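Local coordinates for zinc phosphodiesterase ELAC protein 1 (Homo sapiens, PDB 3ZWF), which is a zinc-dependent phosphodiesterase that shows some tRNA 3'-processing endonuclease activity and removes a 2',3'-cyclic phosphate from tRNAs during tRNA repair, at residues G68-L73 / R98-R103. Residues are numbered along the deposited sequence; the frame is centred on the assembly and turned at random.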
ATOM      1  N   GLY A  68      -3.398   0.321   2.476  1.00 22.26           N
ATOM      2  CA  GLY A  68      -4.014   0.590   1.172  1.00 22.63           C
ATOM      3  C   GLY A  68      -4.794   1.890   1.033  1.00 22.95           C
ATOM      4  O   GLY A  68      -5.242   2.253  -0.064  1.00 23.41           O
ATOM      5  N   LEU A  69      -5.003   2.571   2.150  1.00 22.83           N
ATOM      6  CA  LEU A  69      -5.867   3.766   2.178  1.00 23.22           C
ATOM      7  C   LEU A  69      -5.374   4.974   1.367  1.00 23.74           C
ATOM      8  O   LEU A  69      -6.122   5.551   0.595  1.00 24.26           O
ATOM      9  CB  LEU A  69      -6.265   4.117   3.639  1.00 23.13           C
ATOM     10  CG  LEU A  69      -7.353   5.180   3.765  1.00 24.42           C
ATOM     11  CD1 LEU A  69      -8.612   4.802   2.981  1.00 25.54           C
ATOM     12  CD2 LEU A  69      -7.697   5.239   5.277  1.00 25.43           C
ATOM     13  N   PRO A  70      -4.087   5.335   1.477  1.00 23.94           N
ATOM     14  CA  PRO A  70      -3.625   6.486   0.680  1.00 25.65           C
ATOM     15  C   PRO A  70      -3.779   6.258  -0.810  1.00 24.77           C
ATOM     16  O   PRO A  70      -4.248   7.150  -1.543  1.00 25.44           O
ATOM     17  CB  PRO A  70      -2.146   6.596   1.076  1.00 25.76           C
ATOM     18  CG  PRO A  70      -2.095   6.082   2.445  1.00 27.07           C
ATOM     19  CD  PRO A  70      -3.071   4.923   2.462  1.00 24.49           C
ATOM     20  N   GLY A  71      -3.384   5.063  -1.253  1.00 24.49           N
ATOM     21  CA  GLY A  71      -3.518   4.676  -2.647  1.00 24.98           C
ATOM     22  C   GLY A  71      -4.939   4.709  -3.122  1.00 25.44           C
ATOM     23  O   GLY A  71      -5.226   5.224  -4.194  1.00 26.98           O
ATOM     24  N   LEU A  72      -5.833   4.143  -2.317  1.00 25.57           N
ATOM     25  CA  LEU A  72      -7.255   4.143  -2.637  1.00 25.64           C
ATOM     26  C   LEU A  72      -7.797   5.567  -2.839  1.00 26.03           C
ATOM     27  O   LEU A  72      -8.504   5.828  -3.805  1.00 26.84           O
ATOM     28  CB  LEU A  72      -8.047   3.397  -1.596  1.00 26.03           C
ATOM     29  CG  LEU A  72      -9.560   3.343  -1.829  1.00 30.23           C
ATOM     30  CD1 LEU A  72      -9.932   2.623  -3.135  1.00 29.62           C
ATOM     31  CD2 LEU A  72     -10.241   2.690  -0.620  1.00 29.76           C
ATOM     32  N   LEU A  73      -7.505   6.470  -1.905  1.00 26.34           N
ATOM     33  CA  LEU A  73      -8.008   7.858  -2.001  1.00 26.60           C
ATOM     34  C   LEU A  73      -7.469   8.525  -3.260  1.00 28.04           C
ATOM     35  O   LEU A  73      -8.203   9.179  -3.995  1.00 29.34           O
ATOM     36  CB  LEU A  73      -7.619   8.684  -0.767  1.00 26.36           C
ATOM     37  CG  LEU A  73      -8.233   8.181   0.562  1.00 25.80           C
ATOM     38  CD1 LEU A  73      -7.718   8.953   1.761  1.00 26.03           C
ATOM     39  CD2 LEU A  73      -9.788   8.127   0.520  1.00 26.36           C
ATOM     40  N   ARG A  98      -6.167  10.161  11.205  1.00 24.80           N
ATOM     41  CA  ARG A  98      -6.345  11.433  10.513  1.00 25.16           C
ATOM     42  C   ARG A  98      -4.992  12.021  10.073  1.00 25.25           C
ATOM     43  O   ARG A  98      -4.824  12.420   8.917  1.00 25.50           O
ATOM     44  CB  ARG A  98      -7.069  12.450  11.380  1.00 25.67           C
ATOM     45  CG  ARG A  98      -7.410  13.756  10.650  1.00 26.15           C
ATOM     46  CD  ARG A  98      -8.057  14.792  11.566  1.00 26.93           C
ATOM     47  NE  ARG A  98      -9.258  14.272  12.212  1.00 26.91           N
ATOM     48  CZ  ARG A  98      -9.507  14.304  13.518  1.00 27.23           C
ATOM     49  NH1 ARG A  98      -8.635  14.800  14.387  1.00 28.16           N
ATOM     50  NH2 ARG A  98     -10.660  13.838  13.944  1.00 27.49           N
ATOM     51  N   ASP A  99      -4.047  12.067  11.006  1.00 25.33           N
ATOM     52  CA  ASP A  99      -2.704  12.657  10.712  1.00 26.45           C
ATOM     53  C   ASP A  99      -1.959  11.822   9.690  1.00 25.52           C
ATOM     54  O   ASP A  99      -1.273  12.358   8.828  1.00 25.88           O
ATOM     55  CB  ASP A  99      -1.893  12.773  11.996  1.00 29.47           C
ATOM     56  CG  ASP A  99      -2.449  13.848  12.958  1.00 38.19           C
ATOM     57  OD1 ASP A  99      -3.223  14.730  12.513  1.00 42.14           O
ATOM     58  OD2 ASP A  99      -2.096  13.800  14.161  1.00 47.03           O
ATOM     59  N   PHE A 100      -2.117  10.497   9.751  1.00 24.91           N
ATOM     60  CA  PHE A 100      -1.507   9.601   8.799  1.00 24.74           C
ATOM     61  C   PHE A 100      -1.933   9.960   7.387  1.00 25.15           C
ATOM     62  O   PHE A 100      -1.100  10.097   6.475  1.00 25.16           O
ATOM     63  CB  PHE A 100      -1.840   8.130   9.069  1.00 24.54           C
ATOM     64  CG  PHE A 100      -1.358   7.215   8.000  1.00 24.63           C
ATOM     65  CD1 PHE A 100      -0.018   6.943   7.873  1.00 25.84           C
ATOM     66  CD2 PHE A 100      -2.245   6.632   7.102  1.00 25.34           C
ATOM     67  CE1 PHE A 100       0.441   6.102   6.847  1.00 25.64           C
ATOM     68  CE2 PHE A 100      -1.797   5.759   6.106  1.00 26.60           C
ATOM     69  CZ  PHE A 100      -0.464   5.497   5.992  1.00 26.50           C
ATOM     70  N   ILE A 101      -3.230  10.107   7.180  1.00 24.80           N
ATOM     71  CA  ILE A 101      -3.763  10.421   5.849  1.00 25.09           C
ATOM     72  C   ILE A 101      -3.288  11.829   5.393  1.00 25.67           C
ATOM     73  O   ILE A 101      -2.785  11.999   4.272  1.00 26.05           O
ATOM     74  CB  ILE A 101      -5.315  10.287   5.762  1.00 25.10           C
ATOM     75  CG1 ILE A 101      -5.762   8.854   6.065  1.00 24.66           C
ATOM     76  CG2 ILE A 101      -5.790  10.712   4.385  1.00 27.09           C
ATOM     77  CD1 ILE A 101      -7.228   8.722   6.439  1.00 26.07           C
ATOM     78  N   TRP A 102      -3.407  12.829   6.273  1.00 25.85           N
ATOM     79  CA  TRP A 102      -3.044  14.189   5.933  1.00 28.00           C
ATOM     80  C   TRP A 102      -1.574  14.265   5.507  1.00 27.25           C
ATOM     81  O   TRP A 102      -1.221  14.853   4.479  1.00 30.23           O
ATOM     82  CB  TRP A 102      -3.265  15.129   7.137  1.00 31.37           C
ATOM     83  CG  TRP A 102      -2.793  16.451   6.881  1.00 37.34           C
ATOM     84  CD1 TRP A 102      -1.517  16.963   7.142  1.00 41.06           C
ATOM     85  CD2 TRP A 102      -3.512  17.498   6.225  1.00 56.34           C
ATOM     86  NE1 TRP A 102      -1.435  18.248   6.688  1.00 53.19           N
ATOM     87  CE2 TRP A 102      -2.638  18.610   6.130  1.00 49.78           C
ATOM     88  CE3 TRP A 102      -4.814  17.613   5.712  1.00 69.99           C
ATOM     89  CZ2 TRP A 102      -3.032  19.819   5.554  1.00 84.53           C
ATOM     90  CZ3 TRP A 102      -5.203  18.824   5.139  1.00 78.70           C
ATOM     91  CH2 TRP A 102      -4.313  19.906   5.064  1.00 87.88           C
ATOM     92  N   ARG A 103      -0.720  13.675   6.329  1.00 26.52           N
ATOM     93  CA  ARG A 103       0.750  13.785   6.120  1.00 27.61           C
ATOM     94  C   ARG A 103       1.127  13.046   4.850  1.00 26.97           C
ATOM     95  O   ARG A 103       1.991  13.491   4.076  1.00 27.61           O
ATOM     96  CB  ARG A 103       1.522  13.171   7.285  1.00 30.44           C
ATOM     97  CG  ARG A 103       1.452  14.006   8.587  1.00 34.70           C
ATOM     98  CD  ARG A 103       2.585  13.602   9.534  1.00 45.62           C
ATOM     99  NE  ARG A 103       2.113  13.548  10.913  1.00 80.31           N
ATOM    100  CZ  ARG A 103       1.776  14.601  11.654  1.00 61.50           C
ATOM    101  NH1 ARG A 103       1.876  15.841  11.178  1.00 91.27           N
ATOM    102  NH2 ARG A 103       1.338  14.408  12.890  1.00 65.28           N
TER
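Ile101 sends its two branches to two different leucines of the facing helix. At the end of its longer arm, CD1 meets Leu69 CD2 at 3.7 Å, the two side chains running obliquely past each other. The shorter branch, CG2, touches Leu73 CD1, also at 3.7 Å, and here the two side chains cross at about a right angle. Chi1 of -61° parts the branches, CG1 beside the backbone N and CG2 beside the carbonyl carbon, and an extended chi2 (161°) carries CD1 on to Leu69. A beta-branched residue suits this place because its two arms can serve partners one helical turn apart; that turn is closed by the bond from Leu73 N to Leu69 O (3.0 Å).

Next to this cluster, Pro70 meets Phe100. The proline presents its CG to Phe100 CE2 at 3.7 Å and to CZ at 3.9 Å, approaching the aromatic ring obliquely. Proline is well placed in the first turn of helix 69-79, where its missing N-H costs little, and its compact ring gives the phenyl group a rigid apolar partner. Phe66 packs edge-to-face with Phe100, while Phe67 of the second subunit lies on Pro70 and Leu107 of that subunit on Phe100, tying this pair to the homodimer interface.

The short helical segments cross at -54° with their axes 10.5 Å apart, a separation bridged by side chains. In this metallo-beta-lactamase fold, helix 69-79 follows strand 53-57 and the zinc ligands His60, His62, Asp64 and His65, and helix 97-107 follows strand 89-94 of the same sheet. The Leu69 side chain lies about 9 Å from that of His65, near the metal site but not part of it. All five touching residues are buried and apolar, so cohesion between these segments comes from close-fitting contacts and burial of apolar surface.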